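PDB 4PDY: aminoglycoside phosphotransferase from Alicyclobacillus acidocaldarius subsp. acidocaldarius, which probably acts as a transferase of protein kinase-like fold that moves a phosphoryl group onto a small-molecule acceptor. Local coordinates for residues I62-C67 / D102-V107; Q72-A77 / A132-A137; R139-D144 / G219-L224. One frame throughout, in Å; residues are numbered along the deposited sequence. Where two conformers were deposited one is given.

Interaction 1 of 3, residues I62-C67 / D102-V107; sequences IAPAHC and DFTYYV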
loop_
_atom_site.group_PDB
_atom_site.type_symbol
_atom_site.label_atom_id
_atom_site.label_comp_id
_atom_site.label_asym_id
_atom_site.label_seq_id
_atom_site.Cartn_x
_atom_site.Cartn_y
_atom_site.Cartn_z
ATOM N N ILE A 62 2.113 -13.828 -10.724
ATOM C CA ILE A 62 2.898 -14.438 -9.648
ATOM C C ILE A 62 3.214 -15.886 -9.974
ATOM O O ILE A 62 2.469 -16.581 -10.665
ATOM C CB ILE A 62 2.262 -14.357 -8.240
ATOM C CG1 ILE A 62 0.972 -15.175 -8.126
ATOM C CG2 ILE A 62 2.060 -12.917 -7.824
ATOM C CD1 ILE A 62 0.469 -15.208 -6.694
ATOM N N ALA A 63 4.363 -16.347 -9.505
ATOM C CA ALA A 63 4.736 -17.738 -9.667
ATOM C C ALA A 63 3.823 -18.659 -8.865
ATOM O O ALA A 63 3.356 -18.289 -7.779
ATOM C CB ALA A 63 6.174 -17.919 -9.233
ATOM N N PRO A 64 3.594 -19.889 -9.360
ATOM C CA PRO A 64 2.782 -20.819 -8.579
ATOM C C PRO A 64 3.305 -21.041 -7.165
ATOM O O PRO A 64 2.509 -21.107 -6.237
ATOM C CB PRO A 64 2.818 -22.098 -9.413
ATOM C CG PRO A 64 2.946 -21.607 -10.811
ATOM C CD PRO A 64 3.795 -20.371 -10.737
ATOM N N ALA A 65 4.624 -21.143 -7.010
ATOM C CA ALA A 65 5.211 -21.327 -5.675
ATOM C C ALA A 65 4.854 -20.161 -4.734
ATOM O O ALA A 65 4.619 -20.360 -3.544
ATOM C CB ALA A 65 6.713 -21.475 -5.766
ATOM N N HIS A 66 4.817 -18.960 -5.295
ATOM C CA HIS A 66 4.457 -17.762 -4.558
ATOM C C HIS A 66 2.981 -17.822 -4.167
ATOM O O HIS A 66 2.599 -17.552 -3.039
ATOM C CB HIS A 66 4.818 -16.536 -5.393
ATOM C CG HIS A 66 4.523 -15.225 -4.749
ATOM N ND1 HIS A 66 4.764 -14.031 -5.388
ATOM C CD2 HIS A 66 3.958 -14.903 -3.558
ATOM C CE1 HIS A 66 4.362 -13.031 -4.628
ATOM N NE2 HIS A 66 3.859 -13.533 -3.515
ATOM N N CYS A 67 2.146 -18.242 -5.111
ATOM C CA CYS A 67 0.721 -18.387 -4.785
ATOM C C CYS A 67 0.515 -19.364 -3.615
ATOM O O CYS A 67 -0.283 -19.111 -2.717
ATOM C CB CYS A 67 -0.082 -18.818 -6.020
ATOM S SG CYS A 67 -1.864 -18.725 -5.830
ATOM N N ASP A 102 0.776 -18.916 -19.413
ATOM C CA ASP A 102 1.739 -18.069 -18.707
ATOM C C ASP A 102 1.156 -17.172 -17.638
ATOM O O ASP A 102 1.842 -16.304 -17.144
ATOM C CB ASP A 102 2.577 -17.223 -19.680
ATOM C CG ASP A 102 3.899 -16.770 -19.056
ATOM O OD1 ASP A 102 4.551 -17.658 -18.468
ATOM O OD2 ASP A 102 4.221 -15.548 -19.119
ATOM N N PHE A 103 -0.093 -17.413 -17.257
ATOM C CA PHE A 103 -0.707 -16.701 -16.132
ATOM C C PHE A 103 -1.079 -17.663 -15.007
ATOM O O PHE A 103 -1.363 -18.830 -15.251
ATOM C CB PHE A 103 -1.989 -15.983 -16.570
ATOM C CG PHE A 103 -1.766 -14.829 -17.511
ATOM C CD1 PHE A 103 -1.085 -13.688 -17.094
ATOM C CD2 PHE A 103 -2.230 -14.880 -18.811
ATOM C CE1 PHE A 103 -0.907 -12.625 -17.956
ATOM C CE2 PHE A 103 -2.073 -13.818 -19.670
ATOM C CZ PHE A 103 -1.403 -12.687 -19.254
ATOM N N THR A 104 -1.081 -17.139 -13.786
ATOM C CA THR A 104 -1.547 -17.856 -12.620
ATOM C C THR A 104 -2.894 -17.246 -12.246
ATOM O O THR A 104 -2.984 -16.074 -11.945
ATOM C CB THR A 104 -0.552 -17.700 -11.438
ATOM O OG1 THR A 104 0.725 -18.217 -11.835
ATOM C CG2 THR A 104 -1.042 -18.403 -10.175
ATOM N N TYR A 105 -3.945 -18.051 -12.300
ATOM C CA TYR A 105 -5.286 -17.621 -11.934
ATOM C C TYR A 105 -5.636 -18.134 -10.556
ATOM O O TYR A 105 -5.397 -19.299 -10.251
ATOM C CB TYR A 105 -6.288 -18.177 -12.947
ATOM C CG TYR A 105 -6.100 -17.654 -14.352
ATOM C CD1 TYR A 105 -6.675 -16.447 -14.744
ATOM C CD2 TYR A 105 -5.325 -18.340 -15.271
ATOM C CE1 TYR A 105 -6.516 -15.964 -16.024
ATOM C CE2 TYR A 105 -5.134 -17.846 -16.550
ATOM C CZ TYR A 105 -5.706 -16.651 -16.917
ATOM O OH TYR A 105 -5.576 -16.177 -18.202
ATOM N N TYR A 106 -6.254 -17.278 -9.755
ATOM C CA TYR A 106 -6.816 -17.735 -8.487
ATOM C C TYR A 106 -8.115 -17.027 -8.208
ATOM O O TYR A 106 -8.342 -15.937 -8.709
ATOM C CB TYR A 106 -5.794 -17.590 -7.326
ATOM C CG TYR A 106 -5.382 -16.182 -7.004
ATOM C CD1 TYR A 106 -6.104 -15.418 -6.112
ATOM C CD2 TYR A 106 -4.221 -15.632 -7.541
ATOM C CE1 TYR A 106 -5.766 -14.116 -5.815
ATOM C CE2 TYR A 106 -3.866 -14.324 -7.239
ATOM C CZ TYR A 106 -4.627 -13.571 -6.358
ATOM O OH TYR A 106 -4.290 -12.272 -6.030
ATOM N N VAL A 107 -8.954 -17.695 -7.422
ATOM C CA VAL A 107 -10.340 -17.304 -7.232
ATOM C C VAL A 107 -10.600 -17.192 -5.737
ATOM O O VAL A 107 -10.164 -18.039 -4.952
ATOM C CB VAL A 107 -11.270 -18.371 -7.862
ATOM C CG1 VAL A 107 -12.721 -18.038 -7.610
ATOM C CG2 VAL A 107 -11.024 -18.526 -9.363
#

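Interaction 2 of 3, residues Q72-A77 / A132-A137; sequences QCLRHA and AQFHEA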
loop_
_atom_site.group_PDB
_atom_site.type_symbol
_atom_site.label_atom_id
_atom_site.label_comp_id
_atom_site.label_asym_id
_atom_site.label_seq_id
_atom_site.Cartn_x
_atom_site.Cartn_y
_atom_site.Cartn_z
ATOM N N GLN A 72 -0.791 -20.351 2.142
ATOM C CA GLN A 72 -0.357 -20.885 3.446
ATOM C C GLN A 72 -0.219 -19.823 4.526
ATOM O O GLN A 72 -0.535 -20.075 5.686
ATOM C CB GLN A 72 0.942 -21.690 3.349
ATOM C CG GLN A 72 0.814 -23.014 2.626
ATOM C CD GLN A 72 -0.176 -23.958 3.275
ATOM O OE1 GLN A 72 -0.052 -24.307 4.452
ATOM N NE2 GLN A 72 -1.165 -24.376 2.508
ATOM N N CYS A 73 0.267 -18.646 4.139
ATOM C CA CYS A 73 0.345 -17.521 5.045
ATOM C C CYS A 73 -1.021 -17.153 5.588
ATOM O O CYS A 73 -1.191 -16.974 6.793
ATOM C CB CYS A 73 0.985 -16.333 4.346
ATOM S SG CYS A 73 1.097 -14.942 5.457
ATOM N N LEU A 74 -1.992 -17.016 4.689
ATOM C CA LEU A 74 -3.339 -16.688 5.130
ATOM C C LEU A 74 -3.956 -17.786 5.967
ATOM O O LEU A 74 -4.657 -17.489 6.945
ATOM C CB LEU A 74 -4.189 -16.293 3.932
ATOM C CG LEU A 74 -3.837 -14.873 3.449
ATOM C CD1 LEU A 74 -4.332 -14.637 2.036
ATOM C CD2 LEU A 74 -4.348 -13.819 4.429
ATOM N N ARG A 75 -3.726 -19.048 5.635
ATOM C CA ARG A 75 -4.281 -20.096 6.478
ATOM C C ARG A 75 -3.608 -20.105 7.848
ATOM O O ARG A 75 -4.260 -20.379 8.859
ATOM C CB ARG A 75 -4.201 -21.447 5.792
ATOM C CG ARG A 75 -5.311 -21.603 4.765
ATOM C CD ARG A 75 -5.344 -22.975 4.135
ATOM N NE ARG A 75 -6.148 -23.007 2.912
ATOM C CZ ARG A 75 -6.056 -23.974 2.011
ATOM N NH1 ARG A 75 -5.200 -24.960 2.197
ATOM N NH2 ARG A 75 -6.795 -23.949 0.920
ATOM N N HIS A 76 -2.310 -19.795 7.896
ATOM C CA HIS A 76 -1.656 -19.652 9.198
ATOM C C HIS A 76 -2.294 -18.523 10.016
ATOM O O HIS A 76 -2.657 -18.694 11.193
ATOM C CB HIS A 76 -0.165 -19.391 9.017
ATOM C CG HIS A 76 0.503 -19.045 10.300
ATOM N ND1 HIS A 76 1.076 -19.991 11.115
ATOM C CD2 HIS A 76 0.596 -17.869 10.962
ATOM C CE1 HIS A 76 1.535 -19.408 12.209
ATOM N NE2 HIS A 76 1.236 -18.125 12.145
ATOM N N ALA A 77 -2.451 -17.375 9.384
ATOM C CA ALA A 77 -3.086 -16.244 10.039
ATOM C C ALA A 77 -4.481 -16.625 10.570
ATOM O O ALA A 77 -4.860 -16.293 11.692
ATOM C CB ALA A 77 -3.165 -15.066 9.073
ATOM N N ALA A 132 -2.986 -4.355 11.193
ATOM C CA ALA A 132 -2.334 -4.739 12.437
ATOM C C ALA A 132 -2.617 -6.189 12.791
ATOM O O ALA A 132 -1.753 -6.928 13.248
ATOM C CB ALA A 132 -2.773 -3.816 13.539
ATOM N N GLN A 133 -3.868 -6.608 12.595
ATOM C CA GLN A 133 -4.238 -7.996 12.855
ATOM C C GLN A 133 -3.480 -8.952 11.944
ATOM O O GLN A 133 -3.061 -10.024 12.373
ATOM C CB GLN A 133 -5.753 -8.204 12.699
ATOM C CG GLN A 133 -6.576 -7.556 13.787
ATOM C CD GLN A 133 -8.055 -7.770 13.601
ATOM O OE1 GLN A 133 -8.549 -7.769 12.455
ATOM N NE2 GLN A 133 -8.768 -8.027 14.699
ATOM N N PHE A 134 -3.346 -8.589 10.674
ATOM C CA PHE A 134 -2.594 -9.427 9.742
ATOM C C PHE A 134 -1.132 -9.578 10.180
ATOM O O PHE A 134 -0.588 -10.670 10.168
ATOM C CB PHE A 134 -2.684 -8.839 8.329
ATOM C CG PHE A 134 -1.884 -9.599 7.292
ATOM C CD1 PHE A 134 -2.153 -10.925 7.018
ATOM C CD2 PHE A 134 -0.867 -8.981 6.594
ATOM C CE1 PHE A 134 -1.427 -11.618 6.071
ATOM C CE2 PHE A 134 -0.145 -9.653 5.641
ATOM C CZ PHE A 134 -0.408 -10.987 5.395
ATOM N N HIS A 135 -0.545 -8.468 10.587
ATOM C CA HIS A 135 0.857 -8.475 10.995
ATOM C C HIS A 135 1.040 -9.341 12.227
ATOM O O HIS A 135 1.965 -10.159 12.287
ATOM C CB HIS A 135 1.330 -7.054 11.237
ATOM C CG HIS A 135 2.820 -6.935 11.314
ATOM N ND1 HIS A 135 3.606 -6.762 10.202
ATOM C CD2 HIS A 135 3.661 -6.986 12.371
ATOM C CE1 HIS A 135 4.875 -6.704 10.568
ATOM N NE2 HIS A 135 4.931 -6.843 11.878
ATOM N N GLU A 136 0.129 -9.203 13.184
ATOM C CA GLU A 136 0.203 -9.970 14.425
ATOM C C GLU A 136 0.016 -11.462 14.166
ATOM O O GLU A 136 0.731 -12.309 14.703
ATOM C CB GLU A 136 -0.838 -9.452 15.415
ATOM C CG GLU A 136 -0.891 -10.178 16.750
ATOM C CD GLU A 136 0.278 -9.860 17.677
ATOM O OE1 GLU A 136 1.102 -8.974 17.359
ATOM O OE2 GLU A 136 0.359 -10.493 18.747
ATOM N N ALA A 137 -1.006 -11.794 13.357
ATOM C CA ALA A 137 -1.346 -13.189 13.075
ATOM C C ALA A 137 -0.294 -13.942 12.270
ATOM O O ALA A 137 -0.379 -15.154 12.155
ATOM C CB ALA A 137 -2.692 -13.279 12.357
HETATM O O HOH W 1 1.940 -16.398 14.163
#

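Interaction 3 of 3, residues R139-D144 / G219-L224; sequences RSFRTD and GGWCHL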
loop_
_atom_site.group_PDB
_atom_site.type_symbol
_atom_site.label_atom_id
_atom_site.label_comp_id
_atom_site.label_asym_id
_atom_site.label_seq_id
_atom_site.Cartn_x
_atom_site.Cartn_y
_atom_site.Cartn_z
ATOM N N ARG A 139 3.158 -13.302 12.735
ATOM C CA ARG A 139 4.437 -13.238 13.446
ATOM C C ARG A 139 5.109 -14.599 13.370
ATOM O O ARG A 139 4.474 -15.639 13.510
ATOM C CB ARG A 139 4.152 -12.878 14.908
ATOM C CG ARG A 139 5.357 -12.618 15.780
ATOM C CD ARG A 139 4.939 -12.003 17.116
ATOM N NE ARG A 139 4.720 -10.553 17.021
ATOM C CZ ARG A 139 5.618 -9.612 17.340
ATOM N NH1 ARG A 139 6.822 -9.942 17.783
ATOM N NH2 ARG A 139 5.316 -8.328 17.205
ATOM N N SER A 140 6.414 -14.588 13.135
ATOM C CA SER A 140 7.196 -15.812 13.107
ATOM C C SER A 140 6.900 -16.749 11.929
ATOM O O SER A 140 7.509 -17.818 11.859
ATOM C CB SER A 140 7.065 -16.601 14.427
ATOM O OG SER A 140 7.545 -15.849 15.534
ATOM N N PHE A 141 6.009 -16.368 11.000
ATOM C CA PHE A 141 5.650 -17.255 9.891
ATOM C C PHE A 141 6.571 -16.998 8.711
ATOM O O PHE A 141 6.570 -15.901 8.152
ATOM C CB PHE A 141 4.200 -17.046 9.425
ATOM C CG PHE A 141 3.811 -17.967 8.287
ATOM C CD1 PHE A 141 3.577 -19.308 8.523
ATOM C CD2 PHE A 141 3.811 -17.523 6.974
ATOM C CE1 PHE A 141 3.283 -20.172 7.480
ATOM C CE2 PHE A 141 3.531 -18.378 5.922
ATOM C CZ PHE A 141 3.249 -19.709 6.179
ATOM N N ARG A 142 7.359 -18.004 8.350
ATOM C CA ARG A 142 8.255 -17.942 7.186
ATOM C C ARG A 142 8.967 -16.609 7.074
ATOM O O ARG A 142 9.004 -15.960 6.033
ATOM C CB ARG A 142 7.491 -18.265 5.907
ATOM C CG ARG A 142 6.863 -19.660 5.882
ATOM C CD ARG A 142 7.879 -20.782 5.774
ATOM N NE ARG A 142 8.740 -20.634 4.597
ATOM C CZ ARG A 142 8.445 -21.077 3.364
ATOM N NH1 ARG A 142 7.305 -21.715 3.095
ATOM N NH2 ARG A 142 9.301 -20.900 2.370
ATOM N N THR A 143 9.616 -16.259 8.171
ATOM C CA THR A 143 10.234 -14.944 8.327
ATOM C C THR A 143 11.338 -14.640 7.315
ATOM O O THR A 143 11.489 -13.490 6.906
ATOM C CB THR A 143 10.797 -14.774 9.756
ATOM O OG1 THR A 143 9.737 -14.907 10.702
ATOM C CG2 THR A 143 11.437 -13.403 9.945
ATOM N N ASP A 144 12.078 -15.664 6.897
ATOM C CA ASP A 144 13.167 -15.472 5.947
ATOM C C ASP A 144 12.731 -15.642 4.483
ATOM O O ASP A 144 13.574 -15.711 3.596
ATOM C CB ASP A 144 14.307 -16.439 6.277
ATOM C CG ASP A 144 14.956 -16.146 7.623
ATOM O OD1 ASP A 144 14.833 -15.004 8.117
ATOM O OD2 ASP A 144 15.602 -17.061 8.182
ATOM N N GLY A 219 9.488 -11.152 12.721
ATOM C CA GLY A 219 8.653 -11.434 11.586
ATOM C C GLY A 219 7.319 -10.740 11.706
ATOM O O GLY A 219 7.163 -9.752 12.424
ATOM N N GLY A 220 6.352 -11.267 10.982
ATOM C CA GLY A 220 5.099 -10.589 10.784
ATOM C C GLY A 220 5.145 -10.006 9.393
ATOM O O GLY A 220 6.119 -9.334 8.993
ATOM N N TRP A 221 4.096 -10.291 8.616
ATOM C CA TRP A 221 4.002 -9.825 7.247
ATOM C C TRP A 221 3.268 -8.501 7.166
ATOM O O TRP A 221 2.334 -8.241 7.934
ATOM C CB TRP A 221 3.251 -10.857 6.403
ATOM C CG TRP A 221 3.963 -12.139 6.181
ATOM C CD1 TRP A 221 4.671 -12.874 7.103
ATOM C CD2 TRP A 221 3.999 -12.891 4.963
ATOM N NE1 TRP A 221 5.168 -14.020 6.516
ATOM C CE2 TRP A 221 4.785 -14.043 5.199
ATOM C CE3 TRP A 221 3.479 -12.681 3.677
ATOM C CZ2 TRP A 221 5.025 -14.994 4.206
ATOM C CZ3 TRP A 221 3.733 -13.609 2.697
ATOM C CH2 TRP A 221 4.485 -14.762 2.965
ATOM N N CYS A 222 3.660 -7.687 6.204
ATOM C CA CYS A 222 2.878 -6.543 5.751
ATOM C C CYS A 222 2.165 -6.901 4.460
ATOM O O CYS A 222 2.598 -7.768 3.720
ATOM C CB CYS A 222 3.751 -5.298 5.518
ATOM S SG CYS A 222 4.219 -4.408 7.006
ATOM N N HIS A 223 1.048 -6.209 4.223
ATOM C CA HIS A 223 0.285 -6.379 2.999
ATOM C C HIS A 223 0.964 -5.694 1.805
ATOM O O HIS A 223 1.054 -6.252 0.720
ATOM C CB HIS A 223 -1.116 -5.814 3.224
ATOM C CG HIS A 223 -2.016 -5.912 2.033
ATOM N ND1 HIS A 223 -2.068 -4.932 1.072
ATOM C CD2 HIS A 223 -2.916 -6.853 1.667
ATOM C CE1 HIS A 223 -2.983 -5.258 0.166
ATOM N NE2 HIS A 223 -3.483 -6.426 0.496
ATOM N N LEU A 224 1.438 -4.464 2.020
ATOM C CA LEU A 224 2.267 -3.728 1.046
ATOM C C LEU A 224 1.571 -3.352 -0.261
ATOM O O LEU A 224 2.219 -2.984 -1.227
ATOM C CB LEU A 224 3.583 -4.448 0.768
ATOM C CG LEU A 224 4.443 -4.696 2.019
ATOM C CD1 LEU A 224 5.721 -5.457 1.703
ATOM C CD2 LEU A 224 4.763 -3.387 2.732
HETATM O O HOH W 2 7.243 -13.576 9.576
#

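Interaction 1 of 3, residues I62-C67 / D102-V107
Thr104 reaches from strand 103-109 to the backbone of Ile62, just before helix 64-79 begins. In the kinase-like fold of this family, these elements belong to the N-terminal lobe, where an antiparallel sheet carries a helix that follows one of its strands. The polar part of the contact is a single hydrogen bond: Thr104 OG1 donates to Ile62 O over 2.7 Å, meeting the oxygen almost end-on, with a C=O...OG1 angle of 172°. The same hydroxyl is also bonded to Arg99 NH1, so its oxygen joins the turn before the helix to an arginine of the sheet. Pro64 CD, in the first turn of the helix, packs against the hydroxyl itself, 3.9 Å from Thr104 OG1. The side-chain torsion of Thr104 (chi1 -60°) sets OG1 beside its own backbone N and facing Ile62, while CG2 is turned toward the apolar partners. With an alanine here both OG1 and CG2 are gone, which would probably leave Ile62 O without its donor, take a partner from Arg99 and open a gap beside Cys67.

Apolar contacts flank the bond. Thr104 CG2 is 4.3 Å from both Ile62 CG1 and Cys67 CB. Further along the strand, the extended end of Ile62 brings CD1 to 4.5 Å from Tyr106 CE2. The hydroxyl of that tyrosine is bonded to Glu245, which helps hold the far end of the ring. Cys67 adds a sulfur-aromatic contact, its SG approaching the Tyr106 ring obliquely, 43° off the ring normal and 4.2 Å from CD2.

Interaction 2 of 3, residues Q72-A77 / A132-A137
Cys73 and Phe134 meet where helix 64-79 crosses helix 121-137 at nearly a right angle, 94° between the short segments, with the axes 9.8 Å apart at closest approach. In the kinase-like fold this joins the helix of the N-terminal lobe to a helix of the C-terminal lobe. The sulfur of Cys73 makes an oblique sulfur-aromatic contact, SG lying 4.2 Å from Phe134 CE1. One residue on, Leu74 directs CD2 at the same corner of the ring, 4.0 Å from Phe134 CE1, the two side chains lying roughly perpendicular. Phe134 can receive both because its CG is anti to the backbone N (chi1 177°), which carries the ring out toward helix 64-79. The phenyl group also packs edge-to-face with Phe244 and touches Trp221.

His76 is partly exposed, at the edge of the crossing. Its imidazole presents an edge to the last carbonyl of the facing segment, with CD2 3.1 Å from Ala137 O. NE2 is near that oxygen too, but at an angle unsuited to a hydrogen bond. Water 1 fills the role instead: it lies in the ring plane, 2.7 Å from His76 NE2, and donates a weak hydrogen bond to Ala137 O. At Ala77 the two backbones come closest. Its CB meets Ala137 CB at 3.8 Å, and the smallness of both methyls lets the CA atoms come within 4.6 Å.

Dispersion and shape therefore carry most of this buried crossing, through sulfur, leucine methyl, phenyl ring and paired alanines. Directional bonding is confined to the water-mediated link at His76, where the water probably restrains the rotation of the imidazole.

Interaction 3 of 3, residues R139-D144 / G219-L224
Trp221 points the N-H edge of its indole at the backbone of Phe141. The bond from Trp221 NE1 to Phe141 O is 2.9 Å long and nearly straight (168° at the hydrogen), and the oxygen lies almost in the indole plane. The two aromatic side chains meet obliquely, with planes at 43°: Phe141 CD2 is 3.9 Å from Trp221 CZ2, and NE1 stands at the phenyl edge. A chi1 of -179°, with CG opposite the backbone N, swings the phenyl ring across to the NE1-CZ2 side of the indole, and Arg142 CG rests 3.5 Å above one face of the phenyl plane, toward its rim.

The segment 219-224 leads from helix 206-218 through a short strand into His223 and Leu224; with Asp225 they form a His-Leu-Asp sequence consistent with the catalytic-loop motif of kinase-like phosphotransferases.

Beyond the CD1-NE1 edge of the indole, water 2 has three partners: it donates to Phe141 O (2.8 Å), accepts from Gly220 N (2.8 Å) and bonds Thr143 OG1. Gly219 has positive phi, and its CA lies 3.7 Å from Thr143 OG1; a side chain on that carbon would collide with the hydroxyl.

Overall arrangement
Interactions 1 and 2 both use helix 64-79, its start against strand 103-109 and its later turns against helix 121-137, and their centres are 20 Å apart. Interaction 3 follows them along the chain, in the loop after helix 121-137 and the strand after helix 206-218. Its centre lies 8 Å from that of interaction 2, and the two touch: Phe141 CE2 is 3.4 Å from Cys73 CA, and His135 ND1 makes a weak hydrogen bond to Trp221 O (3.0 Å). The N-terminal-lobe helix is held by the sheet at one end and by the C-terminal lobe at the other, consistent with a kinase-like lobe junction; the bound histidine is about 9 Å from the side chain of Tyr106.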